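Local coordinates for GDSL-esterase (Pseudoalteromonas sp., PDB 3HP4), which hydrolyses ester bonds as a serine esterase of the GDSL (SGNH hydrolase) family from a psychrotrophic bacterium, perhaps with lysophospholipase activity, at residues Phe143-Leu154 / Pro162-Glu173. Sequence-based numbering, arbitrary orientation. Where two conformers were deposited one is given.
Sequences FFMLDIAGKSDL and PNKKAQPLIRDE
The loop after strand 139-141 folds back on the start of the last helix, 166-183: Leu154, ahead of the Asp-x-x-His-Pro motif of SGNH hydrolases, meets Asn163 and Ala166 just after it, so the contact closes the loop carrying that motif. The motif, whose proline is Pro162, probably supplies the catalytic histidine. Asn163 works in two directions. Its OD1 accepts from Ala166 N (3.1 Å), a capping bond on the turn leading into the helix, while ND2 donates to Asp153 O (2.9 Å) in a nearly straight bond, with the acceptor in the amide plane. The side chain reaches both because CG sits between the backbone N and carbonyl carbon (chi1 66°). Asn163 N adds a second link, to Leu154 O (2.9 Å). Two residues on, the extended Lys165 passes across Leu154, its CG by CD2, and its NZ makes a salt bridge to Asp153 OD2 (2.9 Å), meeting that oxygen on its anti lone pair. An alanine in place of Asn163 would probably leave Asp153 O without this donor and Ala166 N without its side-chain cap, freeing the turn to shift.

Next along the helix the contact turns apolar. Ile148 places CG2 against Ala166 CB and CD1 against Leu169 CB, and Leu154 CD1 meets Leu169 CD1 (3.7 Å). Further along, Ile170 lays CG2 over one face of the Phe144 ring, 3.7 Å from its centroid, a CH-pi contact; Trp24 meets the same ring edge-to-face. Met145, bent at chi2 and chi3, brings SD to Pro162 CG (3.8 Å).

Glu173, in one of two conformers, has OE1 3.4 Å from Phe144 O, two acceptors that cannot bond each other. A water instead donates to OE1 and to Phe143 O and accepts from Asp147 N. Direct bonds thus fix the loop at the helix start, whereas the polar link from Glu173 runs through one water and apolar contacts of Phe144 and Ile148 hold the rest.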
ATOM      1  N   PHE A 143      -1.402   8.508   2.269  1.00  5.33           N
ATOM      2  CA  PHE A 143      -0.033   7.866   2.294  1.00  5.35           C
ATOM      3  C   PHE A 143       0.503   7.917   3.722  1.00  5.67           C
ATOM      4  O   PHE A 143       0.738   8.998   4.264  1.00  5.81           O
ATOM      5  CB  PHE A 143       0.844   8.643   1.376  1.00  5.47           C
ATOM      6  CG  PHE A 143       2.211   8.013   1.080  1.00  4.33           C
ATOM      7  CD1 PHE A 143       2.354   6.649   1.040  1.00  5.47           C
ATOM      8  CD2 PHE A 143       3.292   8.816   0.777  1.00  5.52           C
ATOM      9  CE1 PHE A 143       3.604   6.084   0.714  1.00  5.40           C
ATOM     10  CE2 PHE A 143       4.531   8.217   0.436  1.00  5.87           C
ATOM     11  CZ  PHE A 143       4.630   6.866   0.422  1.00  5.55           C
ATOM     12  N   PHE A 144       0.794   6.762   4.302  1.00  6.25           N
ATOM     13  CA  PHE A 144       1.262   6.747   5.687  1.00  6.16           C
ATOM     14  C   PHE A 144       2.638   7.296   5.878  1.00  6.71           C
ATOM     15  O   PHE A 144       3.008   7.596   7.015  1.00  8.03           O
ATOM     16  CB  PHE A 144       1.136   5.331   6.317  1.00  7.85           C
ATOM     17  CG  PHE A 144       1.910   4.218   5.625  1.00  6.57           C
ATOM     18  CD1 PHE A 144       3.301   4.173   5.660  1.00  7.76           C
ATOM     19  CD2 PHE A 144       1.211   3.186   5.006  1.00  7.29           C
ATOM     20  CE1 PHE A 144       3.962   3.093   5.045  1.00  6.77           C
ATOM     21  CE2 PHE A 144       1.897   2.108   4.404  1.00  8.30           C
ATOM     22  CZ  PHE A 144       3.273   2.077   4.442  1.00  7.40           C
ATOM     23  N   MET A 145       3.423   7.500   4.808  1.00  5.25           N
ATOM     24  CA  MET A 145       4.770   8.049   4.948  1.00  5.13           C
ATOM     25  C   MET A 145       4.821   9.546   5.130  1.00  4.96           C
ATOM     26  O   MET A 145       5.857  10.084   5.466  1.00  5.51           O
ATOM     27  CB  MET A 145       5.631   7.670   3.755  1.00  6.61           C
ATOM     28  CG  MET A 145       5.980   6.170   3.750  1.00  6.55           C
ATOM     29  SD  MET A 145       6.923   5.596   5.213  1.00  7.39           S
ATOM     30  CE  MET A 145       8.450   6.562   5.110  1.00 10.37           C
ATOM     31  N   LEU A 146       3.725  10.251   4.832  1.00  6.04           N
ATOM     32  CA  LEU A 146       3.797  11.712   4.878  1.00  6.38           C
ATOM     33  C   LEU A 146       4.246  12.292   6.205  1.00  6.94           C
ATOM     34  O   LEU A 146       4.974  13.257   6.257  1.00  7.61           O
ATOM     35  CB  LEU A 146       2.433  12.307   4.485  1.00  7.95           C
ATOM     36  CG  LEU A 146       2.100  12.123   2.988  1.00  7.36           C
ATOM     37  CD1 LEU A 146       0.571  12.410   2.760  1.00 12.04           C
ATOM     38  CD2 LEU A 146       2.951  12.950   2.114  1.00 11.70           C
ATOM     39  N   ASP A 147       3.777  11.683   7.278  1.00  7.55           N
ATOM     40  CA  ASP A 147       4.086  12.131   8.635  0.50 10.36           C
ATOM     41  C   ASP A 147       5.267  11.398   9.231  1.00 10.13           C
ATOM     42  O   ASP A 147       5.543  11.560  10.444  1.00 11.57           O
ATOM     43  CB  ASP A 147       2.872  11.904   9.548  0.50 11.49           C
ATOM     44  CG  ASP A 147       1.697  12.763   9.171  0.50 14.60           C
ATOM     45  OD1 ASP A 147       1.853  13.649   8.309  0.50 20.86           O
ATOM     46  OD2 ASP A 147       0.600  12.529   9.722  0.50 21.60           O
ATOM     47  N   ILE A 148       5.957  10.564   8.441  1.00  7.85           N
ATOM     48  CA  ILE A 148       7.069   9.749   8.916  1.00  9.04           C
ATOM     49  C   ILE A 148       8.364  10.239   8.281  1.00  8.34           C
ATOM     50  O   ILE A 148       9.387  10.447   9.009  1.00  8.90           O
ATOM     51  CB  ILE A 148       6.859   8.266   8.496  1.00  7.68           C
ATOM     52  CG1 ILE A 148       5.575   7.684   9.110  1.00  9.26           C
ATOM     53  CG2 ILE A 148       8.094   7.420   8.901  1.00 10.47           C
ATOM     54  CD1 ILE A 148       5.621   7.526  10.599  1.00 10.76           C
ATOM     55  N   ALA A 149       8.366  10.474   6.964  1.00 10.21           N
ATOM     56  CA  ALA A 149       9.620  10.676   6.206  1.00 11.73           C
ATOM     57  C   ALA A 149      10.435  11.900   6.575  1.00 12.21           C
ATOM     58  O   ALA A 149      11.652  11.870   6.394  1.00 14.64           O
ATOM     59  CB  ALA A 149       9.372  10.661   4.707  1.00 12.13           C
ATOM     60  N   GLY A 150       9.802  12.918   7.161  1.00 12.43           N
ATOM     61  CA  GLY A 150      10.537  14.136   7.610  1.00 13.36           C
ATOM     62  C   GLY A 150      11.151  14.044   9.005  1.00 13.84           C
ATOM     63  O   GLY A 150      11.782  15.002   9.459  1.00 14.59           O
ATOM     64  N   LYS A 151      10.969  12.916   9.678  1.00 13.24           N
ATOM     65  CA  LYS A 151      11.481  12.669  11.033  1.00 11.79           C
ATOM     66  C   LYS A 151      12.680  11.743  10.968  1.00 12.81           C
ATOM     67  O   LYS A 151      12.540  10.539  10.741  1.00 11.15           O
ATOM     68  CB  LYS A 151      10.383  12.095  11.923  1.00 14.00           C
ATOM     69  CG  LYS A 151       9.321  13.121  12.372  1.00 17.87           C
ATOM     70  CD  LYS A 151       8.197  13.333  11.479  1.00 26.39           C
ATOM     71  CE  LYS A 151       7.052  13.875  12.331  1.00 26.45           C
ATOM     72  NZ  LYS A 151       5.903  14.196  11.498  1.00 28.91           N
ATOM     73  N   SER A 152      13.882  12.291  11.159  1.00 12.62           N
ATOM     74  CA  SER A 152      15.054  11.461  10.894  1.00 12.46           C
ATOM     75  C   SER A 152      15.174  10.238  11.853  1.00 10.63           C
ATOM     76  O   SER A 152      15.725   9.195  11.482  1.00 10.66           O
ATOM     77  CB  SER A 152      16.337  12.297  10.946  1.00 14.41           C
ATOM     78  OG  SER A 152      16.548  12.694  12.273  1.00 17.25           O
ATOM     79  N   ASP A 153      14.632  10.363  13.067  1.00  8.12           N
ATOM     80  CA  ASP A 153      14.664   9.264  14.040  1.00 10.61           C
ATOM     81  C   ASP A 153      13.717   8.129  13.631  1.00  9.19           C
ATOM     82  O   ASP A 153      13.696   7.099  14.285  1.00  8.57           O
ATOM     83  CB  ASP A 153      14.303   9.750  15.459  1.00 11.41           C
ATOM     84  CG  ASP A 153      12.910  10.352  15.528  1.00 19.30           C
ATOM     85  OD1 ASP A 153      12.641  11.315  14.766  1.00 23.98           O
ATOM     86  OD2 ASP A 153      12.071   9.873  16.336  1.00 26.75           O
ATOM     87  N   LEU A 154      12.905   8.315  12.575  1.00  8.11           N
ATOM     88  CA  LEU A 154      11.937   7.300  12.139  1.00  7.37           C
ATOM     89  C   LEU A 154      12.391   6.676  10.821  1.00  8.00           C
ATOM     90  O   LEU A 154      11.669   5.832  10.277  1.00  8.69           O
ATOM     91  CB  LEU A 154      10.567   7.932  11.937  1.00  6.94           C
ATOM     92  CG  LEU A 154       9.996   8.594  13.175  1.00  8.29           C
ATOM     93  CD1 LEU A 154       8.598   9.093  12.773  1.00  9.90           C
ATOM     94  CD2 LEU A 154       9.942   7.617  14.358  1.00  9.03           C
ATOM     95  N   PRO A 162      11.379   3.453   6.238  1.00 12.48           N
ATOM     96  CA  PRO A 162      11.164   3.685   7.658  1.00 11.56           C
ATOM     97  C   PRO A 162      11.841   2.636   8.519  1.00 11.58           C
ATOM     98  O   PRO A 162      12.052   1.482   8.098  1.00 12.39           O
ATOM     99  CB  PRO A 162       9.634   3.580   7.828  1.00 11.42           C
ATOM    100  CG  PRO A 162       9.161   2.887   6.578  1.00 11.75           C
ATOM    101  CD  PRO A 162      10.133   3.131   5.519  1.00 11.80           C
ATOM    102  N   ASN A 163      12.199   3.006   9.746  1.00  9.36           N
ATOM    103  CA  ASN A 163      12.909   2.095  10.645  1.00  9.09           C
ATOM    104  C   ASN A 163      11.961   1.437  11.642  1.00  9.43           C
ATOM    105  O   ASN A 163      10.729   1.540  11.485  1.00  8.66           O
ATOM    106  CB  ASN A 163      14.062   2.841  11.355  1.00  9.15           C
ATOM    107  CG  ASN A 163      13.571   3.927  12.314  1.00  8.98           C
ATOM    108  OD1 ASN A 163      12.413   4.000  12.652  1.00  8.37           O
ATOM    109  ND2 ASN A 163      14.490   4.805  12.734  1.00  8.82           N
ATOM    110  N   LYS A 164      12.506   0.737  12.630  1.00  9.29           N
ATOM    111  CA  LYS A 164      11.669   0.024  13.582  1.00  9.38           C
ATOM    112  C   LYS A 164      10.791   0.977  14.386  1.00  9.09           C
ATOM    113  O   LYS A 164       9.614   0.696  14.625  1.00  8.90           O
ATOM    114  CB  LYS A 164      12.537  -0.874  14.477  1.00 10.99           C
ATOM    115  CG  LYS A 164      11.847  -1.352  15.727  1.00 14.77           C
ATOM    116  CD  LYS A 164      12.841  -2.105  16.644  1.00 21.65           C
ATOM    117  CE  LYS A 164      12.068  -2.838  17.709  1.00 24.56           C
ATOM    118  NZ  LYS A 164      12.963  -3.502  18.691  1.00 26.92           N
ATOM    119  N   LYS A 165      11.323   2.143  14.736  1.00  9.38           N
ATOM    120  CA  LYS A 165      10.567   3.107  15.527  1.00  9.52           C
ATOM    121  C   LYS A 165       9.353   3.639  14.765  1.00  8.76           C
ATOM    122  O   LYS A 165       8.326   4.015  15.345  1.00  9.95           O
ATOM    123  CB  LYS A 165      11.505   4.250  15.919  1.00  9.98           C
ATOM    124  CG  LYS A 165      10.924   5.185  16.959  1.00 11.99           C
ATOM    125  CD  LYS A 165      11.912   6.285  17.372  1.00 15.21           C
ATOM    126  CE  LYS A 165      11.214   7.325  18.239  1.00 18.77           C
ATOM    127  NZ  LYS A 165      12.189   8.320  18.758  1.00 20.28           N
ATOM    128  N   ALA A 166       9.459   3.691  13.448  1.00  8.24           N
ATOM    129  CA  ALA A 166       8.322   4.154  12.636  1.00  7.28           C
ATOM    130  C   ALA A 166       7.132   3.178  12.655  1.00  8.24           C
ATOM    131  O   ALA A 166       6.006   3.615  12.409  1.00  8.45           O
ATOM    132  CB  ALA A 166       8.762   4.344  11.227  1.00  9.35           C
ATOM    133  N   GLN A 167       7.388   1.899  12.909  1.00  7.36           N
ATOM    134  CA  GLN A 167       6.334   0.900  12.669  1.00  7.55           C
ATOM    135  C   GLN A 167       5.086   1.049  13.549  1.00  8.56           C
ATOM    136  O   GLN A 167       3.996   0.942  13.030  1.00  7.58           O
ATOM    137  CB  GLN A 167       6.900  -0.526  12.659  1.00  8.57           C
ATOM    138  CG  GLN A 167       8.118  -0.690  11.727  1.00  9.43           C
ATOM    139  CD  GLN A 167       7.766  -0.498  10.301  1.00  9.10           C
ATOM    140  OE1 GLN A 167       6.786  -1.086   9.810  1.00  9.11           O
ATOM    141  NE2 GLN A 167       8.540   0.344   9.590  1.00  8.46           N
ATOM    142  N   PRO A 168       5.229   1.307  14.857  1.00  8.64           N
ATOM    143  CA  PRO A 168       3.994   1.527  15.660  1.00  7.96           C
ATOM    144  C   PRO A 168       3.201   2.745  15.188  1.00  7.86           C
ATOM    145  O   PRO A 168       1.972   2.759  15.248  1.00  7.54           O
ATOM    146  CB  PRO A 168       4.503   1.728  17.103  1.00  9.87           C
ATOM    147  CG  PRO A 168       5.845   1.118  17.089  1.00 11.89           C
ATOM    148  CD  PRO A 168       6.435   1.225  15.714  1.00  9.11           C
ATOM    149  N   LEU A 169       3.913   3.773  14.699  1.00  8.29           N
ATOM    150  CA  LEU A 169       3.227   4.947  14.190  1.00  8.51           C
ATOM    151  C   LEU A 169       2.446   4.624  12.924  1.00  7.54           C
ATOM    152  O   LEU A 169       1.305   5.026  12.745  1.00  7.89           O
ATOM    153  CB  LEU A 169       4.239   6.094  13.955  1.00  9.36           C
ATOM    154  CG  LEU A 169       4.878   6.590  15.258  1.00 11.27           C
ATOM    155  CD1 LEU A 169       6.102   7.407  14.891  1.00 14.91           C
ATOM    156  CD2 LEU A 169       3.861   7.469  15.980  1.00 16.78           C
ATOM    157  N   ILE A 170       3.075   3.899  12.013  1.00  7.39           N
ATOM    158  CA  ILE A 170       2.392   3.490  10.787  1.00  7.10           C
ATOM    159  C   ILE A 170       1.207   2.547  11.141  1.00  6.13           C
ATOM    160  O   ILE A 170       0.131   2.698  10.561  1.00  6.91           O
ATOM    161  CB  ILE A 170       3.335   2.796   9.820  1.00  6.42           C
ATOM    162  CG1 ILE A 170       4.422   3.798   9.353  1.00  8.05           C
ATOM    163  CG2 ILE A 170       2.578   2.248   8.597  1.00  7.84           C
ATOM    164  CD1 ILE A 170       5.561   3.125   8.617  1.00 10.37           C
ATOM    165  N   ARG A 171       1.386   1.633  12.112  1.00  6.79           N
ATOM    166  CA  ARG A 171       0.309   0.753  12.549  1.00  6.90           C
ATOM    167  C   ARG A 171      -0.878   1.612  12.920  1.00  6.50           C
ATOM    168  O   ARG A 171      -2.009   1.294  12.508  1.00  7.15           O
ATOM    169  CB  ARG A 171       0.777   0.003  13.785  1.00  7.00           C
ATOM    170  CG  ARG A 171      -0.375  -0.754  14.496  1.00  7.93           C
ATOM    171  CD  ARG A 171       0.016  -1.147  15.947  1.00  8.52           C
ATOM    172  NE  ARG A 171       0.169   0.070  16.742  1.00  9.99           N
ATOM    173  CZ  ARG A 171       0.962   0.190  17.792  1.00 10.03           C
ATOM    174  NH1 ARG A 171       1.694  -0.833  18.203  1.00  9.92           N
ATOM    175  NH2 ARG A 171       1.064   1.392  18.349  1.00 11.72           N
ATOM    176  N   ASP A 172      -0.670   2.675  13.688  1.00  6.98           N
ATOM    177  CA  ASP A 172      -1.824   3.431  14.151  1.00  7.79           C
ATOM    178  C   ASP A 172      -2.486   4.216  13.020  1.00  7.70           C
ATOM    179  O   ASP A 172      -3.723   4.333  12.946  1.00  8.11           O
ATOM    180  CB  ASP A 172      -1.455   4.316  15.311  1.00  9.79           C
ATOM    181  CG  ASP A 172      -1.138   3.487  16.564  1.00 11.98           C
ATOM    182  OD1 ASP A 172      -1.624   2.346  16.665  1.00 14.32           O
ATOM    183  OD2 ASP A 172      -0.405   3.978  17.447  1.00 17.67           O
ATOM    184  N   GLU A 173      -1.714   4.733  12.048  0.50  6.79           N
ATOM    185  CA  GLU A 173      -2.329   5.385  10.893  0.50  7.13           C
ATOM    186  C   GLU A 173      -3.108   4.404  10.029  0.50  6.82           C
ATOM    187  O   GLU A 173      -4.122   4.725   9.415  0.50  6.27           O
ATOM    188  CB  GLU A 173      -1.275   6.098  10.014  0.50  7.65           C
ATOM    189  CG  GLU A 173      -0.608   7.259  10.678  0.50  8.91           C
ATOM    190  CD  GLU A 173       0.391   7.957   9.778  0.50  8.75           C
ATOM    191  OE1 GLU A 173       0.028   8.245   8.585  0.50  6.87           O
ATOM    192  OE2 GLU A 173       1.524   8.212  10.307  0.50  7.87           O
TER
HETATM  193  O   HOH W   1       1.008  10.246   6.836  1.00  9.45           O